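PDB 5WLH: LbaCas13a H328A (C2c2) from Lachnospiraceae bacterium NK4A179, which binds and probably processes CRISPR precursor RNA, and uses that guide to recognise and cleave target RNA as a Cas13a ribonuclease. Local coordinates for residues 118-123 and 231-236; 189-195 and 221-226; 511-516 and 1045-1049. All blocks are in the same frame, centred on the assembly; numbering follows the deposited sequence.

Contacts 1 and 2 are neighbours, their centres about 14 Å apart, in a helical region early in the chain that touches the bound RNA, consistent with the N-terminal domain of Cas13a. Contact 2 is nested along the sequence inside the loop closed by contact 1. Helices 218-230 and 233-244 follow one another and carry the second segments of contacts 2 and 1, and Arg-192 and Arg-234 approach the same nucleotide, A20 of chain B. Contact 3 comes later, on the opposite side of the chain's centre, about 67 Å from contact 1 between centres. It ties helix 486-517 to helix 1039-1047, probably within the nuclease half, yet its nearest atom is still about 9 Å from the RNA.

Contact 1: residues 118-123 and 231-236; sequences FEKYAE and YHVRAK. With nucleotides of chain B.
Phe-118 and Tyr-231 meet where helix 115-130 packs against a tight helix-to-helix junction: a Schellman motif ends helix 218-230 at His-232, which is also the N-cap of helix 233-244. Phe-118 offers its CB to the phenol oxygen, 3.2 Å from Tyr-231 OH, while its own ring leads away. Glu-119 then lies over the tyrosine face: its CA stands 3.5 Å from the centroid of the Tyr-231 ring, only 6° off its normal, a CH-pi contact that suits a broad aromatic surface. Glu-119 CG is anti to the backbone N (chi1 -178°), which carries the chain on past the ring; its OE1 keeps a long salt bridge of 3.8 Å to Lys-236 NZ, whereas OE2 pairs with Lys-116. Ala-122 is small enough to bring the helices close, its CB 3.6 Å from Tyr-231 CD2 and 3.9 Å from Val-233 CG1. Glu-123 bends at chi2 (-84°) and runs antiparallel alongside the Val-233 side chain, bringing its carboxylate to the lysine. Arg-234, whose NH1 pairs with Glu-228, makes weak hydrogen bonds from NE to OP1 and OP2 of A20 of chain B. Lys-236, with its flexible chain, collects the acidic ends: its NZ donates to Glu-123 OE2 at 2.8 Å, nearly in line with the C-O bond, and weakly to Tyr-231 O at 3.3 Å.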
loop_
_atom_site.group_PDB
_atom_site.type_symbol
_atom_site.label_atom_id
_atom_site.label_comp_id
_atom_site.label_asym_id
_atom_site.label_seq_id
_atom_site.Cartn_x
_atom_site.Cartn_y
_atom_site.Cartn_z
ATOM N N PHE A 118 46.526 9.918 13.093
ATOM C CA PHE A 118 45.948 8.970 12.143
ATOM C C PHE A 118 44.654 9.515 11.548
ATOM O O PHE A 118 44.417 9.391 10.340
ATOM C CB PHE A 118 45.686 7.630 12.833
ATOM C CG PHE A 118 46.913 6.767 13.023
ATOM C CD1 PHE A 118 47.783 6.521 11.975
ATOM C CD2 PHE A 118 47.165 6.172 14.252
ATOM C CE1 PHE A 118 48.903 5.709 12.155
ATOM C CE2 PHE A 118 48.267 5.366 14.446
ATOM C CZ PHE A 118 49.145 5.132 13.388
ATOM N N GLU A 119 43.808 10.133 12.373
ATOM C CA GLU A 119 42.584 10.728 11.839
ATOM C C GLU A 119 42.899 11.866 10.880
ATOM O O GLU A 119 42.247 12.002 9.838
ATOM C CB GLU A 119 41.682 11.229 12.965
ATOM C CG GLU A 119 40.363 11.809 12.447
ATOM C CD GLU A 119 39.635 12.660 13.473
ATOM O OE1 GLU A 119 38.386 12.589 13.523
ATOM O OE2 GLU A 119 40.310 13.395 14.229
ATOM N N LYS A 120 43.885 12.700 11.221
ATOM C CA LYS A 120 44.289 13.779 10.328
ATOM C C LYS A 120 44.857 13.230 9.024
ATOM O O LYS A 120 44.593 13.775 7.946
ATOM C CB LYS A 120 45.307 14.678 11.026
ATOM C CG LYS A 120 46.021 15.640 10.099
ATOM C CD LYS A 120 45.158 16.844 9.778
ATOM C CE LYS A 120 46.025 18.072 9.559
ATOM N NZ LYS A 120 47.069 18.194 10.618
ATOM N N TYR A 121 45.651 12.157 9.107
ATOM C CA TYR A 121 46.097 11.444 7.915
ATOM C C TYR A 121 44.919 11.033 7.040
ATOM O O TYR A 121 44.937 11.214 5.818
ATOM C CB TYR A 121 46.887 10.205 8.338
ATOM C CG TYR A 121 47.405 9.358 7.200
ATOM C CD1 TYR A 121 46.616 8.365 6.614
ATOM C CD2 TYR A 121 48.698 9.530 6.732
ATOM C CE1 TYR A 121 47.105 7.591 5.577
ATOM C CE2 TYR A 121 49.198 8.752 5.712
ATOM C CZ TYR A 121 48.406 7.795 5.136
ATOM O OH TYR A 121 48.939 7.047 4.119
ATOM N N ALA A 122 43.902 10.432 7.657
ATOM C CA ALA A 122 42.722 10.009 6.915
ATOM C C ALA A 122 42.043 11.194 6.241
ATOM O O ALA A 122 41.603 11.095 5.090
ATOM C CB ALA A 122 41.756 9.297 7.853
ATOM N N GLU A 123 41.949 12.323 6.945
ATOM C CA GLU A 123 41.366 13.528 6.354
ATOM C C GLU A 123 42.154 13.968 5.131
ATOM O O GLU A 123 41.585 14.225 4.061
ATOM C CB GLU A 123 41.324 14.657 7.387
ATOM C CG GLU A 123 40.486 14.367 8.612
ATOM C CD GLU A 123 39.021 14.652 8.390
ATOM O OE1 GLU A 123 38.686 15.260 7.347
ATOM O OE2 GLU A 123 38.206 14.281 9.260
ATOM N N TYR A 231 37.652 6.437 9.966
ATOM C CA TYR A 231 37.440 7.741 10.580
ATOM C C TYR A 231 36.257 8.484 9.974
ATOM O O TYR A 231 36.025 9.642 10.334
ATOM C CB TYR A 231 38.702 8.594 10.469
ATOM C CG TYR A 231 39.789 8.152 11.426
ATOM C CD1 TYR A 231 39.647 8.325 12.804
ATOM C CD2 TYR A 231 40.951 7.550 10.954
ATOM C CE1 TYR A 231 40.642 7.907 13.684
ATOM C CE2 TYR A 231 41.945 7.129 11.827
ATOM C CZ TYR A 231 41.789 7.309 13.187
ATOM O OH TYR A 231 42.788 6.889 14.047
ATOM N N HIS A 232 35.517 7.836 9.074
ATOM C CA HIS A 232 34.303 8.383 8.455
ATOM C C HIS A 232 34.503 9.802 7.935
ATOM O O HIS A 232 33.677 10.691 8.151
ATOM C CB HIS A 232 33.139 8.333 9.440
ATOM C CG HIS A 232 32.877 6.968 9.981
ATOM N ND1 HIS A 232 33.239 6.592 11.257
ATOM C CD2 HIS A 232 32.295 5.882 9.418
ATOM C CE1 HIS A 232 32.889 5.335 11.458
ATOM N NE2 HIS A 232 32.315 4.880 10.358
ATOM N N VAL A 233 35.600 10.018 7.207
ATOM C CA VAL A 233 35.921 11.388 6.827
ATOM C C VAL A 233 34.893 11.936 5.843
ATOM O O VAL A 233 34.589 13.134 5.864
ATOM C CB VAL A 233 37.345 11.483 6.264
ATOM C CG1 VAL A 233 38.359 11.136 7.356
ATOM C CG2 VAL A 233 37.492 10.566 5.064
ATOM N N ARG A 234 34.334 11.081 4.984
ATOM C CA ARG A 234 33.312 11.541 4.045
ATOM C C ARG A 234 32.044 11.968 4.776
ATOM O O ARG A 234 31.564 13.094 4.602
ATOM C CB ARG A 234 32.993 10.441 3.034
ATOM C CG ARG A 234 34.066 10.268 1.977
ATOM C CD ARG A 234 33.898 8.965 1.221
ATOM N NE ARG A 234 34.942 8.850 0.203
ATOM C CZ ARG A 234 36.215 8.575 0.480
ATOM N NH1 ARG A 234 36.586 8.388 1.739
ATOM N NH2 ARG A 234 37.115 8.500 -0.498
ATOM N N ALA A 235 31.492 11.077 5.602
ATOM C CA ALA A 235 30.226 11.371 6.272
ATOM C C ALA A 235 30.371 12.533 7.244
ATOM O O ALA A 235 29.463 13.370 7.355
ATOM C CB ALA A 235 29.715 10.127 6.994
ATOM N N LYS A 236 31.510 12.607 7.951
ATOM C CA LYS A 236 31.720 13.686 8.914
ATOM C C LYS A 236 31.686 15.056 8.262
ATOM O O LYS A 236 31.314 16.038 8.912
ATOM C CB LYS A 236 33.057 13.517 9.639
ATOM C CG LYS A 236 33.053 12.513 10.774
ATOM C CD LYS A 236 34.036 12.941 11.870
ATOM C CE LYS A 236 35.211 13.731 11.299
ATOM N NZ LYS A 236 36.117 12.903 10.456
ATOM P P A B 20 32.650 9.101 -2.662
ATOM O OP1 A B 20 32.476 9.947 -1.463
ATOM O OP2 A B 20 33.859 8.282 -2.923
ATOM O "O5'" A B 20 31.407 8.118 -2.695
ATOM C "C5'" A B 20 30.104 8.588 -2.403
ATOM C "C4'" A B 20 29.078 7.541 -2.737
ATOM O "O4'" A B 20 29.067 7.300 -4.164
ATOM C "C3'" A B 20 29.329 6.170 -2.154
ATOM O "O3'" A B 20 28.990 6.082 -0.791
ATOM C "C2'" A B 20 28.495 5.284 -3.067
ATOM O "O2'" A B 20 27.111 5.421 -2.771
ATOM C "C1'" A B 20 28.763 5.944 -4.417
ATOM N N9 A B 20 29.931 5.329 -5.078
ATOM C C8 A B 20 31.235 5.764 -5.083
ATOM N N7 A B 20 32.046 4.976 -5.750
ATOM C C5 A B 20 31.217 3.964 -6.218
ATOM C C6 A B 20 31.454 2.815 -6.988
ATOM N N6 A B 20 32.644 2.465 -7.464
ATOM N N1 A B 20 30.411 2.018 -7.263
ATOM C C2 A B 20 29.202 2.348 -6.792
ATOM N N3 A B 20 28.855 3.393 -6.049
ATOM C C4 A B 20 29.918 4.168 -5.802
#

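Contact 2: residues 189-195 and 221-226. With nucleotides of chain B.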
loop_
_atom_site.group_PDB
_atom_site.type_symbol
_atom_site.label_atom_id
_atom_site.label_comp_id
_atom_site.label_asym_id
_atom_site.label_seq_id
_atom_site.Cartn_x
_atom_site.Cartn_y
_atom_site.Cartn_z
ATOM N N SER A 189 31.112 -0.609 2.693
ATOM C CA SER A 189 31.775 0.652 2.389
ATOM C C SER A 189 33.111 0.446 1.681
ATOM O O SER A 189 33.644 1.393 1.096
ATOM C CB SER A 189 31.989 1.451 3.679
ATOM O OG SER A 189 32.647 0.648 4.646
ATOM N N LEU A 190 33.660 -0.763 1.724
ATOM C CA LEU A 190 34.911 -1.078 1.048
ATOM C C LEU A 190 34.690 -1.766 -0.289
ATOM O O LEU A 190 35.669 -2.114 -0.960
ATOM C CB LEU A 190 35.787 -1.956 1.947
ATOM C CG LEU A 190 36.155 -1.371 3.314
ATOM C CD1 LEU A 190 36.900 -2.399 4.140
ATOM C CD2 LEU A 190 36.977 -0.099 3.162
ATOM N N CYS A 191 33.431 -1.978 -0.685
ATOM C CA CYS A 191 33.093 -2.687 -1.922
ATOM C C CYS A 191 33.083 -1.705 -3.092
ATOM O O CYS A 191 32.043 -1.335 -3.644
ATOM C CB CYS A 191 31.750 -3.394 -1.786
ATOM S SG CYS A 191 31.829 -5.048 -1.082
ATOM N N ARG A 192 34.283 -1.267 -3.450
ATOM C CA ARG A 192 34.527 -0.519 -4.674
ATOM C C ARG A 192 35.667 -1.220 -5.391
ATOM O O ARG A 192 36.512 -1.839 -4.746
ATOM C CB ARG A 192 34.869 0.945 -4.378
ATOM C CG ARG A 192 33.731 1.675 -3.680
ATOM C CD ARG A 192 34.227 2.500 -2.523
ATOM N NE ARG A 192 34.754 3.766 -3.003
ATOM C CZ ARG A 192 34.177 4.948 -2.810
ATOM N NH1 ARG A 192 33.046 5.057 -2.116
ATOM N NH2 ARG A 192 34.755 6.025 -3.294
ATOM N N GLU A 193 35.673 -1.138 -6.724
ATOM C CA GLU A 193 36.587 -1.969 -7.507
ATOM C C GLU A 193 38.035 -1.818 -7.043
ATOM O O GLU A 193 38.723 -2.810 -6.788
ATOM C CB GLU A 193 36.464 -1.630 -8.989
ATOM C CG GLU A 193 37.356 -2.477 -9.881
ATOM C CD GLU A 193 37.780 -1.747 -11.145
ATOM O OE1 GLU A 193 38.567 -0.778 -11.043
ATOM O OE2 GLU A 193 37.314 -2.139 -12.238
ATOM N N ARG A 194 38.515 -0.580 -6.916
ATOM C CA ARG A 194 39.939 -0.396 -6.639
ATOM C C ARG A 194 40.282 -0.784 -5.206
ATOM O O ARG A 194 41.401 -1.245 -4.934
ATOM C CB ARG A 194 40.354 1.049 -6.918
ATOM C CG ARG A 194 40.379 1.416 -8.420
ATOM C CD ARG A 194 41.032 2.775 -8.630
ATOM N NE ARG A 194 42.466 2.712 -8.377
ATOM C CZ ARG A 194 43.372 2.334 -9.276
ATOM N NH1 ARG A 194 43.003 1.995 -10.509
ATOM N NH2 ARG A 194 44.651 2.300 -8.939
ATOM N N VAL A 195 39.336 -0.613 -4.284
ATOM C CA VAL A 195 39.577 -0.997 -2.899
ATOM C C VAL A 195 39.619 -2.507 -2.782
ATOM O O VAL A 195 40.493 -3.070 -2.107
ATOM C CB VAL A 195 38.500 -0.394 -1.973
ATOM C CG1 VAL A 195 38.733 -0.864 -0.537
ATOM C CG2 VAL A 195 38.499 1.125 -2.054
ATOM N N ASP A 221 45.162 2.526 -2.543
ATOM C CA ASP A 221 43.857 2.044 -2.975
ATOM C C ASP A 221 43.125 1.261 -1.898
ATOM O O ASP A 221 41.886 1.270 -1.881
ATOM C CB ASP A 221 44.003 1.177 -4.226
ATOM C CG ASP A 221 44.275 2.009 -5.471
ATOM O OD1 ASP A 221 43.548 2.998 -5.683
ATOM O OD2 ASP A 221 45.216 1.687 -6.222
ATOM N N PHE A 222 43.844 0.594 -0.993
ATOM C CA PHE A 222 43.184 -0.115 0.093
ATOM C C PHE A 222 43.444 0.540 1.446
ATOM O O PHE A 222 42.508 1.031 2.083
ATOM C CB PHE A 222 43.595 -1.590 0.152
ATOM C CG PHE A 222 42.944 -2.330 1.288
ATOM C CD1 PHE A 222 41.569 -2.525 1.296
ATOM C CD2 PHE A 222 43.690 -2.791 2.362
ATOM C CE1 PHE A 222 40.950 -3.197 2.349
ATOM C CE2 PHE A 222 43.073 -3.444 3.414
ATOM C CZ PHE A 222 41.703 -3.652 3.403
ATOM N N ILE A 223 44.700 0.571 1.899
ATOM C CA ILE A 223 44.960 0.926 3.294
ATOM C C ILE A 223 44.493 2.342 3.580
ATOM O O ILE A 223 43.786 2.593 4.566
ATOM C CB ILE A 223 46.452 0.762 3.623
ATOM C CG1 ILE A 223 46.865 -0.701 3.491
ATOM C CG2 ILE A 223 46.714 1.289 5.025
ATOM C CD1 ILE A 223 48.354 -0.943 3.786
ATOM N N ASP A 224 44.897 3.291 2.731
ATOM C CA ASP A 224 44.512 4.680 2.935
ATOM C C ASP A 224 43.002 4.828 2.915
ATOM O O ASP A 224 42.443 5.619 3.678
ATOM C CB ASP A 224 45.134 5.577 1.866
ATOM C CG ASP A 224 46.627 5.814 2.076
ATOM O OD1 ASP A 224 47.191 5.414 3.122
ATOM O OD2 ASP A 224 47.237 6.394 1.162
ATOM N N TYR A 225 42.331 4.080 2.040
ATOM C CA TYR A 225 40.877 4.137 1.999
ATOM C C TYR A 225 40.270 3.591 3.281
ATOM O O TYR A 225 39.316 4.169 3.813
ATOM C CB TYR A 225 40.332 3.372 0.790
ATOM C CG TYR A 225 38.873 3.689 0.574
ATOM C CD1 TYR A 225 38.496 4.785 -0.181
ATOM C CD2 TYR A 225 37.878 2.923 1.174
ATOM C CE1 TYR A 225 37.164 5.110 -0.349
ATOM C CE2 TYR A 225 36.539 3.234 1.004
ATOM C CZ TYR A 225 36.193 4.331 0.239
ATOM O OH TYR A 225 34.870 4.657 0.057
ATOM N N VAL A 226 40.792 2.465 3.777
ATOM C CA VAL A 226 40.299 1.909 5.039
ATOM C C VAL A 226 40.369 2.951 6.146
ATOM O O VAL A 226 39.437 3.091 6.950
ATOM C CB VAL A 226 41.084 0.634 5.407
ATOM C CG1 VAL A 226 40.785 0.215 6.855
ATOM C CG2 VAL A 226 40.712 -0.482 4.470
ATOM P P A B 20 32.650 9.101 -2.662
ATOM O OP1 A B 20 32.476 9.947 -1.463
ATOM O OP2 A B 20 33.859 8.282 -2.923
ATOM O "O5'" A B 20 31.407 8.118 -2.695
ATOM C "C5'" A B 20 30.104 8.588 -2.403
ATOM C "C4'" A B 20 29.078 7.541 -2.737
ATOM O "O4'" A B 20 29.067 7.300 -4.164
ATOM C "C3'" A B 20 29.329 6.170 -2.154
ATOM O "O3'" A B 20 28.990 6.082 -0.791
ATOM C "C2'" A B 20 28.495 5.284 -3.067
ATOM O "O2'" A B 20 27.111 5.421 -2.771
ATOM C "C1'" A B 20 28.763 5.944 -4.417
ATOM N N9 A B 20 29.931 5.329 -5.078
ATOM C C8 A B 20 31.235 5.764 -5.083
ATOM N N7 A B 20 32.046 4.976 -5.750
ATOM C C5 A B 20 31.217 3.964 -6.218
ATOM C C6 A B 20 31.454 2.815 -6.988
ATOM N N6 A B 20 32.644 2.465 -7.464
ATOM N N1 A B 20 30.411 2.018 -7.263
ATOM C C2 A B 20 29.202 2.348 -6.792
ATOM N N3 A B 20 28.855 3.393 -6.049
ATOM C C4 A B 20 29.918 4.168 -5.802
#
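The guanidinium of Arg-192 lies between Tyr-225 and the base of A20 of chain B, where the N-cap turn of helix 193-206 packs on helix 218-230 at the RNA-binding surface. Over one face comes the adenine, whose N7 is 3.6 Å above the centre of the Arg-192 guanidinium plane; over the opposite face, displaced toward the rim, sits the phenol end of Tyr-225, its ring plane turned 40°. The A20 phosphate lies at the edge, in plane, where Arg-192 NH2 donates almost straight to OP2, though the modelled separation is so short that its length is doubtful. Tyr-225 is covered in turn: Val-195 CG2 makes a CH-pi contact 3.9 Å from the centroid of its ring, and Leu-190 CD2 meets the ring edge 3.7 Å from Tyr-225 CD2. With CG anti to the backbone N (chi1 -167°), the tyrosine reaches across from helix 218-230 to the arginine.

Arg-194 grips Asp-221 side-on. Arg-194 NE donates 2.9 Å to Asp-221 OD1, which it meets from above the carboxylate plane, and Arg-194 NH2 reaches OD2 at 2.8 Å on the syn side but tilted 31° out of the plane; Asp-217 N also serves OD2, and Asp-215 takes the remaining NH1. Between these polar ends, Val-195 CG1 packs 3.8 Å from Phe-222 CD1, a branched aliphatic filling the gap between two aromatics.

Arg-192 NH1 also pairs with a further phosphate of the RNA. The arginine probably holds this nucleotide by stacking against its base and neutralising phosphate charge, while the hydrophobic patch behind Tyr-225 fixes the surface it leans on.

Contact 3: residues 511-516 and 1045-1049; sequences RHLSSQ and KLYGE
A two-pronged salt bridge between Arg-511 and Glu-1049 starts the junction of helix 486-517 with the end of helix 1039-1047. The arginine turns its edge to the acid: NE donates 2.9 Å to Glu-1049 OE2 on its syn lone pair, and NH2 donates 3.0 Å to OE1. The groups are not coplanar, their planes standing 33° apart. A leucine in place of Arg-511 would probably leave the Glu-1049 carboxylate without these two donors and let it turn. Glu-1049 is also the N-cap residue of helix 1050-1056, so the bridge ties helix 486-517 to the turn between helices 1039-1047 and 1050-1056, probably in the nuclease half.

At the next residue, His-512 forms a T-shaped (edge-to-face) pair with Tyr-1047, ring centroids 5.3 Å apart and planes at 68°. The first torsion of His-512 (chi1 -63°) lays its ring beside the tyrosine, one face to Tyr-1047 CD1, and ND1 bonds Phe-912 O, fixing the ring. A histidine offers a flat face and polar edges: a water 2.7 Å from His-512 NE2, in the ring plane, also lies 2.8 Å from Tyr-1047 O and bridges the two. Ser-515 OG turns back to its own helix, donating to His-512 O at 2.8 Å. At the far end Lys-1045 NZ donates to Gln-516 OE1, 2.6 Å away and above the carbonyl plane, while Gln-516 NE2 lies 3.5 Å from Leu-1046 CD2 and bonds Gln-565 and Tyr-566.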
loop_
_atom_site.group_PDB
_atom_site.type_symbol
_atom_site.label_atom_id
_atom_site.label_comp_id
_atom_site.label_asym_id
_atom_site.label_seq_id
_atom_site.Cartn_x
_atom_site.Cartn_y
_atom_site.Cartn_z
ATOM N N ARG A 511 -21.590 -2.017 -6.376
ATOM C CA ARG A 511 -21.658 -3.393 -6.854
ATOM C C ARG A 511 -22.664 -4.208 -6.048
ATOM O O ARG A 511 -23.529 -4.894 -6.615
ATOM C CB ARG A 511 -20.267 -4.040 -6.784
ATOM C CG ARG A 511 -20.277 -5.516 -7.160
ATOM C CD ARG A 511 -20.887 -5.692 -8.559
ATOM N NE ARG A 511 -20.778 -7.069 -9.033
ATOM C CZ ARG A 511 -21.066 -7.442 -10.273
ATOM N NH1 ARG A 511 -21.493 -6.539 -11.156
ATOM N NH2 ARG A 511 -20.928 -8.709 -10.633
ATOM N N HIS A 512 -22.561 -4.162 -4.715
ATOM C CA HIS A 512 -23.456 -4.973 -3.901
ATOM C C HIS A 512 -24.908 -4.563 -4.101
ATOM O O HIS A 512 -25.781 -5.419 -4.276
ATOM C CB HIS A 512 -23.052 -4.903 -2.436
ATOM C CG HIS A 512 -21.686 -5.458 -2.197
ATOM N ND1 HIS A 512 -20.906 -5.102 -1.119
ATOM C CD2 HIS A 512 -20.953 -6.331 -2.923
ATOM C CE1 HIS A 512 -19.751 -5.740 -1.188
ATOM N NE2 HIS A 512 -19.754 -6.491 -2.275
ATOM N N LEU A 513 -25.190 -3.262 -4.082
ATOM C CA LEU A 513 -26.571 -2.831 -4.297
ATOM C C LEU A 513 -27.058 -3.230 -5.683
ATOM O O LEU A 513 -28.226 -3.596 -5.858
ATOM C CB LEU A 513 -26.695 -1.322 -4.111
ATOM C CG LEU A 513 -28.087 -0.707 -4.363
ATOM C CD1 LEU A 513 -29.180 -1.427 -3.571
ATOM C CD2 LEU A 513 -28.058 0.754 -4.003
ATOM N N SER A 514 -26.188 -3.145 -6.685
ATOM C CA SER A 514 -26.608 -3.475 -8.045
ATOM C C SER A 514 -26.805 -4.975 -8.229
ATOM O O SER A 514 -27.608 -5.396 -9.072
ATOM C CB SER A 514 -25.581 -2.953 -9.052
ATOM O OG SER A 514 -24.589 -3.915 -9.337
ATOM N N SER A 515 -26.101 -5.781 -7.436
ATOM C CA SER A 515 -25.892 -7.189 -7.779
ATOM C C SER A 515 -27.203 -7.963 -7.859
ATOM O O SER A 515 -27.343 -8.870 -8.691
ATOM C CB SER A 515 -24.941 -7.840 -6.771
ATOM O OG SER A 515 -25.525 -7.925 -5.493
ATOM N N GLN A 516 -28.174 -7.628 -7.011
ATOM C CA GLN A 516 -29.450 -8.322 -6.990
ATOM C C GLN A 516 -30.620 -7.465 -7.450
ATOM O O GLN A 516 -31.741 -7.973 -7.522
ATOM C CB GLN A 516 -29.747 -8.842 -5.586
ATOM C CG GLN A 516 -28.880 -9.979 -5.131
ATOM C CD GLN A 516 -29.443 -10.594 -3.882
ATOM O OE1 GLN A 516 -30.378 -11.390 -3.942
ATOM N NE2 GLN A 516 -28.914 -10.193 -2.733
ATOM N N LYS A 1045 -24.253 -14.680 -0.984
ATOM C CA LYS A 1045 -25.314 -14.204 -1.872
ATOM C C LYS A 1045 -25.398 -12.680 -1.877
ATOM O O LYS A 1045 -25.625 -12.068 -2.924
ATOM C CB LYS A 1045 -26.650 -14.817 -1.451
ATOM C CG LYS A 1045 -27.897 -14.127 -2.012
ATOM C CD LYS A 1045 -28.329 -14.738 -3.333
ATOM C CE LYS A 1045 -29.854 -14.727 -3.508
ATOM N NZ LYS A 1045 -30.558 -13.699 -2.674
ATOM N N LEU A 1046 -25.235 -12.047 -0.720
ATOM C CA LEU A 1046 -25.383 -10.594 -0.667
ATOM C C LEU A 1046 -24.140 -9.892 -1.192
ATOM O O LEU A 1046 -24.242 -8.888 -1.909
ATOM C CB LEU A 1046 -25.645 -10.133 0.764
ATOM C CG LEU A 1046 -26.901 -10.651 1.464
ATOM C CD1 LEU A 1046 -26.964 -10.128 2.896
ATOM C CD2 LEU A 1046 -28.114 -10.217 0.688
ATOM N N TYR A 1047 -22.960 -10.395 -0.818
ATOM C CA TYR A 1047 -21.711 -9.683 -1.040
ATOM C C TYR A 1047 -20.714 -10.411 -1.930
ATOM O O TYR A 1047 -19.788 -9.762 -2.438
ATOM C CB TYR A 1047 -21.042 -9.366 0.312
ATOM C CG TYR A 1047 -21.982 -8.715 1.307
ATOM C CD1 TYR A 1047 -22.522 -7.439 1.073
ATOM C CD2 TYR A 1047 -22.336 -9.373 2.485
ATOM C CE1 TYR A 1047 -23.376 -6.848 1.984
ATOM C CE2 TYR A 1047 -23.187 -8.799 3.389
ATOM C CZ TYR A 1047 -23.713 -7.541 3.136
ATOM O OH TYR A 1047 -24.551 -6.977 4.045
ATOM N N GLY A 1048 -20.870 -11.724 -2.137
ATOM C CA GLY A 1048 -19.994 -12.475 -3.010
ATOM C C GLY A 1048 -20.516 -12.564 -4.431
ATOM O O GLY A 1048 -21.550 -11.999 -4.796
ATOM N N GLU A 1049 -19.753 -13.278 -5.256
ATOM C CA GLU A 1049 -19.990 -13.373 -6.692
ATOM C C GLU A 1049 -20.200 -14.841 -7.041
ATOM O O GLU A 1049 -19.246 -15.629 -7.050
ATOM C CB GLU A 1049 -18.829 -12.763 -7.473
ATOM C CG GLU A 1049 -18.549 -11.312 -7.075
ATOM C CD GLU A 1049 -19.502 -10.334 -7.742
ATOM O OE1 GLU A 1049 -20.358 -10.778 -8.541
ATOM O OE2 GLU A 1049 -19.404 -9.115 -7.478
HETATM O O HOH W 1 -17.768 -8.060 -3.243
HETATM O O HOH W 2 -23.989 -10.267 -4.612
#